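Local coordinates for protein hydroxylase (Rhodococcus sp., PDB 2OR0) that is a putative hydroxylase of the acyl-CoA dehydrogenase family that probably uses reduced flavin and molecular oxygen to insert one oxygen atom into its substrate, at residues R24-I29 and A82-G87; E35-A40 and A89-A94. All blocks are in the same frame, centred on the assembly; numbering follows the deposited sequence.

How the interactions relate
Interactions 1 and 2 lie along one helix, 78-91, and their centres are 13 Å apart. In interaction 1 this helix pairs with the first modelled helix, 24-31; in interaction 2 its C-terminal end, with Asp-92 in the turn before helix 93-102, meets the next helix, 33-46. Ile-29 joins the two contacts: its CG2 is 3.7 Å from Leu-91 CD1, and its CD1 is 4.0 Å from Ile-36 CD1. Apolar packing is therefore continuous from one to the other. Both lie on the same side of the chain's centre, and along the sequence their segments alternate. Both are structural packing of the N-terminal helices.

Interaction 1 of 2, residues R24-I29 and A82-G87; sequences RVLDRI and AETVMG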
ATOM      1  N   ARG A  24     -19.978   1.641  -1.751  1.00 50.30           N
ATOM      2  CA  ARG A  24     -20.378   2.808  -0.984  1.00 48.69           C
ATOM      3  C   ARG A  24     -19.171   3.658  -0.528  1.00 46.49           C
ATOM      4  O   ARG A  24     -19.236   4.886  -0.593  1.00 45.83           O
ATOM      5  CB  ARG A  24     -21.279   2.404   0.197  1.00 49.22           C
ATOM      6  CG  ARG A  24     -22.398   3.408   0.514  1.00 52.48           C
ATOM      7  CD  ARG A  24     -21.936   4.479   1.519  1.00 57.15           C
ATOM      8  NE  ARG A  24     -22.848   5.627   1.704  1.00 60.10           N
ATOM      9  CZ  ARG A  24     -23.731   5.756   2.701  1.00 60.99           C
ATOM     10  NH1 ARG A  24     -23.877   4.806   3.627  1.00 61.13           N
ATOM     11  NH2 ARG A  24     -24.482   6.847   2.772  1.00 62.03           N
ATOM     12  N   VAL A  25     -18.082   3.024  -0.081  1.00 44.13           N
ATOM     13  CA  VAL A  25     -16.911   3.807   0.369  1.00 42.35           C
ATOM     14  C   VAL A  25     -16.415   4.789  -0.711  1.00 41.58           C
ATOM     15  O   VAL A  25     -16.227   5.967  -0.428  1.00 40.37           O
ATOM     16  CB  VAL A  25     -15.751   2.934   0.958  1.00 42.11           C
ATOM     17  CG1 VAL A  25     -14.503   3.801   1.204  1.00 40.90           C
ATOM     18  CG2 VAL A  25     -16.192   2.285   2.250  1.00 39.76           C
ATOM     19  N   LEU A  26     -16.235   4.307  -1.942  1.00 41.72           N
ATOM     20  CA  LEU A  26     -15.849   5.191  -3.058  1.00 42.62           C
ATOM     21  C   LEU A  26     -16.849   6.331  -3.334  1.00 42.60           C
ATOM     22  O   LEU A  26     -16.439   7.435  -3.678  1.00 42.69           O
ATOM     23  CB  LEU A  26     -15.562   4.389  -4.328  1.00 42.51           C
ATOM     24  CG  LEU A  26     -14.744   5.035  -5.465  1.00 43.71           C
ATOM     25  CD1 LEU A  26     -13.531   5.865  -4.989  1.00 43.14           C
ATOM     26  CD2 LEU A  26     -14.283   3.949  -6.422  1.00 43.38           C
ATOM     27  N   ASP A  27     -18.149   6.075  -3.158  1.00 43.09           N
ATOM     28  CA  ASP A  27     -19.174   7.125  -3.295  1.00 43.23           C
ATOM     29  C   ASP A  27     -19.012   8.179  -2.211  1.00 42.39           C
ATOM     30  O   ASP A  27     -19.186   9.368  -2.481  1.00 42.64           O
ATOM     31  CB  ASP A  27     -20.600   6.556  -3.197  1.00 44.10           C
ATOM     32  CG  ASP A  27     -20.932   5.588  -4.313  1.00 46.70           C
ATOM     33  OD1 ASP A  27     -20.559   5.852  -5.486  1.00 48.45           O
ATOM     34  OD2 ASP A  27     -21.586   4.566  -4.004  1.00 48.93           O
ATOM     35  N   ARG A  28     -18.702   7.742  -0.989  1.00 41.25           N
ATOM     36  CA  ARG A  28     -18.442   8.679   0.120  1.00 41.21           C
ATOM     37  C   ARG A  28     -17.190   9.546  -0.106  1.00 40.35           C
ATOM     38  O   ARG A  28     -17.169  10.728   0.227  1.00 39.82           O
ATOM     39  CB  ARG A  28     -18.313   7.938   1.447  1.00 41.50           C
ATOM     40  CG  ARG A  28     -19.533   7.159   1.858  1.00 43.90           C
ATOM     41  CD  ARG A  28     -19.409   6.758   3.295  1.00 48.31           C
ATOM     42  NE  ARG A  28     -19.495   5.315   3.440  1.00 52.24           N
ATOM     43  CZ  ARG A  28     -19.151   4.654   4.543  1.00 54.91           C
ATOM     44  NH1 ARG A  28     -18.681   5.308   5.609  1.00 54.81           N
ATOM     45  NH2 ARG A  28     -19.262   3.334   4.574  1.00 55.15           N
ATOM     46  N   ILE A  29     -16.156   8.938  -0.671  1.00 40.10           N
ATOM     47  CA  ILE A  29     -14.938   9.639  -1.088  1.00 39.90           C
ATOM     48  C   ILE A  29     -15.251  10.691  -2.167  1.00 40.65           C
ATOM     49  O   ILE A  29     -14.748  11.820  -2.112  1.00 40.10           O
ATOM     50  CB  ILE A  29     -13.874   8.615  -1.584  1.00 39.36           C
ATOM     51  CG1 ILE A  29     -13.350   7.767  -0.409  1.00 38.37           C
ATOM     52  CG2 ILE A  29     -12.723   9.303  -2.354  1.00 38.47           C
ATOM     53  CD1 ILE A  29     -12.550   8.562   0.651  1.00 37.51           C
ATOM     54  N   ALA A  82      -8.909  -2.340  -4.302  1.00 26.00           N
ATOM     55  CA  ALA A  82      -7.933  -1.788  -5.225  1.00 26.23           C
ATOM     56  C   ALA A  82      -8.471  -0.522  -5.894  1.00 27.23           C
ATOM     57  O   ALA A  82      -7.788   0.499  -5.926  1.00 26.49           O
ATOM     58  CB  ALA A  82      -7.523  -2.822  -6.244  1.00 25.77           C
ATOM     59  N   GLU A  83      -9.715  -0.570  -6.376  1.00 27.11           N
ATOM     60  CA  GLU A  83     -10.299   0.569  -7.070  1.00 27.65           C
ATOM     61  C   GLU A  83     -10.519   1.765  -6.161  1.00 28.24           C
ATOM     62  O   GLU A  83     -10.398   2.925  -6.612  1.00 28.64           O
ATOM     63  CB  GLU A  83     -11.624   0.174  -7.763  1.00 28.43           C
ATOM     64  CG  GLU A  83     -11.420  -0.753  -8.985  1.00 26.62           C
ATOM     65  CD  GLU A  83     -12.733  -1.354  -9.556  1.00 28.78           C
ATOM     66  OE1 GLU A  83     -13.813  -1.256  -8.929  1.00 28.13           O
ATOM     67  OE2 GLU A  83     -12.659  -1.972 -10.642  1.00 30.54           O
ATOM     68  N   THR A  84     -10.871   1.499  -4.899  1.00 27.72           N
ATOM     69  CA  THR A  84     -11.076   2.579  -3.941  1.00 27.79           C
ATOM     70  C   THR A  84      -9.748   3.307  -3.636  1.00 27.08           C
ATOM     71  O   THR A  84      -9.704   4.533  -3.620  1.00 27.91           O
ATOM     72  CB  THR A  84     -11.732   2.079  -2.624  1.00 28.53           C
ATOM     73  OG1 THR A  84     -12.883   1.268  -2.942  1.00 29.62           O
ATOM     74  CG2 THR A  84     -12.152   3.279  -1.774  1.00 28.22           C
ATOM     75  N   VAL A  85      -8.693   2.543  -3.378  1.00 26.55           N
ATOM     76  CA  VAL A  85      -7.348   3.098  -3.187  1.00 26.23           C
ATOM     77  C   VAL A  85      -6.949   3.971  -4.399  1.00 26.87           C
ATOM     78  O   VAL A  85      -6.558   5.136  -4.236  1.00 25.97           O
ATOM     79  CB  VAL A  85      -6.329   1.977  -2.975  1.00 26.59           C
ATOM     80  CG1 VAL A  85      -4.887   2.522  -2.988  1.00 26.96           C
ATOM     81  CG2 VAL A  85      -6.605   1.235  -1.654  1.00 23.58           C
HETATM   82  N   MSE A  86      -7.080   3.408  -5.605  1.00 26.89           N
HETATM   83  CA  MSE A  86      -6.788   4.162  -6.813  1.00 27.83           C
HETATM   84  C   MSE A  86      -7.599   5.434  -6.864  1.00 27.43           C
HETATM   85  O   MSE A  86      -7.094   6.455  -7.271  1.00 27.49           O
HETATM   86  CB  MSE A  86      -7.047   3.333  -8.063  1.00 26.90           C
HETATM   87  CG  MSE A  86      -6.101   2.216  -8.268  1.00 27.51           C
HETATM   88 SE   MSE A  86      -6.633   1.143  -9.832  0.80 31.78          SE
HETATM   89  CE  MSE A  86      -5.490  -0.390  -9.647  1.00 23.82           C
ATOM     90  N   GLY A  87      -8.861   5.378  -6.442  1.00 27.93           N
ATOM     91  CA  GLY A  87      -9.706   6.557  -6.451  1.00 27.76           C
ATOM     92  C   GLY A  87      -9.244   7.616  -5.468  1.00 27.68           C
ATOM     93  O   GLY A  87      -9.222   8.797  -5.788  1.00 27.99           O
TER
HETATM   94  O   HOH W   1     -15.895   1.350  -2.542  1.00 41.18           O
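Val-25 and Thr-84 form the close, buried part of this contact, with Val-25 CG1 3.8 Å from Thr-84 CG2. In both residues the touching methyl is anti to the backbone N (Val-25 chi1 172°), and the two side chains cross at about a right angle, methyl against methyl. The torsion that sends the Thr-84 methyl to Val-25 turns its hydroxyl beside its own backbone N.

The short helical segments are almost parallel: their N-to-C directions differ by 9° and their axes approach to 9.7 Å. They belong to the N-terminal helical part of an acyl-CoA dehydrogenase fold. Beyond the pair, Leu-65 packs on both Val-25 and Thr-84, while the far side of helix 78-91 rests on two more helices, Val-85 on 250-277 and Met-86 (a selenomethionine) on 250-277 and 292-324.

Leu-26 and Glu-83, both partly exposed, make the looser side, where the Leu-26 methyls are spread over backbone atoms. CD2 of Leu-26 lies 4.0 Å from Glu-83 O, while its CD1 is 4.2 Å from Gly-87 CA. This fit depends on the absence of a side chain at Gly-87, because a beta carbon built there would fall 2.7 Å from Leu-26 CD1. The carboxylate of Glu-83 plays no part in this packing; it forms a salt bridge with Arg-79 of its own helix.

A water bridges the helices beside this packing. It accepts from Leu-26 N, in the first turn of its helix, at 3.0 Å, and donates to Thr-84 OG1, also at 3.0 Å. The Thr-84 hydroxyl is hydrogen-bonded as well to Glu-80 O, one turn back.

Interaction 2 of 2, residues E35-A40 and A89-A94; sequences EIRGQA and AALDGA
Helix 33-46 passes the junction between helices 78-91 and 93-102, with Arg-37 CA 5.9 Å from Leu-91 CA and Ala-40 CA 6.0 Å from Asp-92 CA. Asp-92, extended in the turn between those two helices, is the N-cap residue of helix 93-102, within the N-terminal helical region of the acyl-CoA dehydrogenase fold; its side chain caps a backbone N just past residue 94. Its OD2 also bonds to Ser-95 OG.

Ile-36 supplies the apolar centre. Its CG2 is 3.9 Å from Leu-91 CB and also touches Asp-92 CB, while its CD1 meets Leu-91 CD1 at 4.1 Å; the Ile-36 and Leu-91 side chains cross at about a right angle. Leu-56 of helix 51-60 packs on Ile-36 as well.

At the exposed border, Arg-37 bends at chi3 (-62°) and runs past Leu-91. Its CG touches Leu-91 O, and NH1 lies 3.5 Å from Leu-91 CD2, with the guanidinium oblique to that methyl.

With chi1 at 170°, Asp-92 swings its carboxylate away from its own N and against Ala-40. Replacing Asp-92 by an alanine is likely to leave the first turn of helix 93-102 without its side-chain cap and Ser-95 OG without this partner, and to open a gap beside Ala-40. OD1 of Asp-92 meets the Ala-40 methyl directly, 3.3 Å from CB. A water sits within hydrogen-bonding distance of both residues, 2.9 Å from Asp-92 OD1 and 2.7 Å from Ala-40 O.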
ATOM      1  N   GLU A  35     -12.903  18.365  -0.598  1.00 40.84           N
ATOM      2  CA  GLU A  35     -12.328  18.537   0.745  1.00 40.56           C
ATOM      3  C   GLU A  35     -10.979  17.820   0.844  1.00 39.27           C
ATOM      4  O   GLU A  35     -10.053  18.320   1.467  1.00 38.54           O
ATOM      5  CB  GLU A  35     -13.274  18.035   1.844  1.00 41.20           C
ATOM      6  CG  GLU A  35     -14.485  18.957   2.155  1.00 44.78           C
ATOM      7  CD  GLU A  35     -15.764  18.554   1.403  1.00 49.15           C
ATOM      8  OE1 GLU A  35     -15.719  18.394   0.168  1.00 50.98           O
ATOM      9  OE2 GLU A  35     -16.826  18.384   2.052  1.00 52.99           O
ATOM     10  N   ILE A  36     -10.885  16.644   0.226  1.00 38.36           N
ATOM     11  CA  ILE A  36      -9.641  15.885   0.194  1.00 37.19           C
ATOM     12  C   ILE A  36      -8.540  16.651  -0.575  1.00 37.62           C
ATOM     13  O   ILE A  36      -7.414  16.803  -0.076  1.00 36.58           O
ATOM     14  CB  ILE A  36      -9.859  14.464  -0.359  1.00 37.15           C
ATOM     15  CG1 ILE A  36     -10.658  13.643   0.658  1.00 35.12           C
ATOM     16  CG2 ILE A  36      -8.507  13.776  -0.663  1.00 35.64           C
ATOM     17  CD1 ILE A  36     -11.134  12.285   0.160  1.00 33.75           C
ATOM     18  N   ARG A  37      -8.876  17.137  -1.769  1.00 37.34           N
ATOM     19  CA  ARG A  37      -7.955  17.954  -2.552  1.00 38.65           C
ATOM     20  C   ARG A  37      -7.592  19.203  -1.748  1.00 38.54           C
ATOM     21  O   ARG A  37      -6.458  19.663  -1.795  1.00 38.45           O
ATOM     22  CB  ARG A  37      -8.550  18.316  -3.930  1.00 38.25           C
ATOM     23  CG  ARG A  37      -8.720  17.099  -4.852  1.00 39.37           C
ATOM     24  CD  ARG A  37      -9.104  17.488  -6.274  1.00 40.33           C
ATOM     25  NE  ARG A  37     -10.394  18.178  -6.275  1.00 45.75           N
ATOM     26  CZ  ARG A  37     -11.560  17.637  -6.645  1.00 47.74           C
ATOM     27  NH1 ARG A  37     -11.630  16.378  -7.084  1.00 46.80           N
ATOM     28  NH2 ARG A  37     -12.668  18.379  -6.580  1.00 48.25           N
ATOM     29  N   GLY A  38      -8.560  19.705  -0.982  1.00 38.24           N
ATOM     30  CA  GLY A  38      -8.388  20.880  -0.139  1.00 38.32           C
ATOM     31  C   GLY A  38      -7.356  20.757   0.978  1.00 38.25           C
ATOM     32  O   GLY A  38      -6.826  21.774   1.418  1.00 39.27           O
ATOM     33  N   GLN A  39      -7.075  19.540   1.457  1.00 37.36           N
ATOM     34  CA  GLN A  39      -6.082  19.351   2.529  1.00 36.82           C
ATOM     35  C   GLN A  39      -4.666  19.027   2.026  1.00 36.21           C
ATOM     36  O   GLN A  39      -3.709  19.064   2.800  1.00 35.85           O
ATOM     37  CB  GLN A  39      -6.525  18.264   3.505  1.00 37.04           C
ATOM     38  CG  GLN A  39      -7.736  18.615   4.373  1.00 37.99           C
ATOM     39  CD  GLN A  39      -7.541  19.895   5.159  1.00 40.15           C
ATOM     40  OE1 GLN A  39      -8.267  20.861   4.965  1.00 42.36           O
ATOM     41  NE2 GLN A  39      -6.553  19.909   6.041  1.00 38.24           N
ATOM     42  N   ALA A  40      -4.542  18.723   0.733  1.00 35.14           N
ATOM     43  CA  ALA A  40      -3.336  18.118   0.177  1.00 34.02           C
ATOM     44  C   ALA A  40      -2.051  18.958   0.325  1.00 33.39           C
ATOM     45  O   ALA A  40      -0.998  18.444   0.719  1.00 31.99           O
ATOM     46  CB  ALA A  40      -3.580  17.730  -1.273  1.00 34.18           C
ATOM     47  N   ALA A  89      -6.132   7.820  -4.199  1.00 27.18           N
ATOM     48  CA  ALA A  89      -4.781   8.180  -4.687  1.00 26.71           C
ATOM     49  C   ALA A  89      -4.806   9.225  -5.795  1.00 27.37           C
ATOM     50  O   ALA A  89      -3.925  10.104  -5.831  1.00 27.31           O
ATOM     51  CB  ALA A  89      -4.007   6.953  -5.124  1.00 26.05           C
ATOM     52  N   ALA A  90      -5.820   9.163  -6.672  1.00 27.08           N
ATOM     53  CA  ALA A  90      -5.966  10.174  -7.738  1.00 26.93           C
ATOM     54  C   ALA A  90      -6.365  11.553  -7.205  1.00 26.81           C
ATOM     55  O   ALA A  90      -6.128  12.570  -7.862  1.00 27.38           O
ATOM     56  CB  ALA A  90      -6.946   9.694  -8.850  1.00 27.03           C
ATOM     57  N   LEU A  91      -6.948  11.604  -6.017  1.00 26.48           N
ATOM     58  CA  LEU A  91      -7.303  12.882  -5.395  1.00 27.07           C
ATOM     59  C   LEU A  91      -6.150  13.517  -4.614  1.00 27.09           C
ATOM     60  O   LEU A  91      -5.968  14.724  -4.659  1.00 27.30           O
ATOM     61  CB  LEU A  91      -8.522  12.727  -4.454  1.00 27.58           C
ATOM     62  CG  LEU A  91      -9.869  12.268  -5.016  1.00 27.94           C
ATOM     63  CD1 LEU A  91     -10.901  12.101  -3.900  1.00 28.27           C
ATOM     64  CD2 LEU A  91     -10.353  13.264  -6.051  1.00 28.81           C
ATOM     65  N   ASP A  92      -5.422  12.702  -3.850  1.00 27.16           N
ATOM     66  CA  ASP A  92      -4.263  13.163  -3.061  1.00 27.39           C
ATOM     67  C   ASP A  92      -3.446  11.916  -2.855  1.00 26.82           C
ATOM     68  O   ASP A  92      -3.924  10.967  -2.255  1.00 26.61           O
ATOM     69  CB  ASP A  92      -4.700  13.758  -1.691  1.00 28.03           C
ATOM     70  CG  ASP A  92      -3.505  14.020  -0.727  1.00 30.47           C
ATOM     71  OD1 ASP A  92      -2.495  14.617  -1.159  1.00 32.92           O
ATOM     72  OD2 ASP A  92      -3.582  13.627   0.471  1.00 33.96           O
ATOM     73  N   GLY A  93      -2.231  11.899  -3.405  1.00 26.24           N
ATOM     74  CA  GLY A  93      -1.379  10.735  -3.345  1.00 25.66           C
ATOM     75  C   GLY A  93      -1.072  10.235  -1.946  1.00 25.87           C
ATOM     76  O   GLY A  93      -1.051   9.023  -1.713  1.00 25.39           O
ATOM     77  N   ALA A  94      -0.807  11.157  -1.019  1.00 26.02           N
ATOM     78  CA  ALA A  94      -0.543  10.779   0.373  1.00 26.15           C
ATOM     79  C   ALA A  94      -1.723  10.031   1.000  1.00 26.22           C
ATOM     80  O   ALA A  94      -1.538   9.010   1.605  1.00 25.60           O
ATOM     81  CB  ALA A  94      -0.178  12.007   1.220  1.00 26.12           C
TER
HETATM   82  O   HOH W   2      -0.415  15.825   0.385  1.00 31.12           O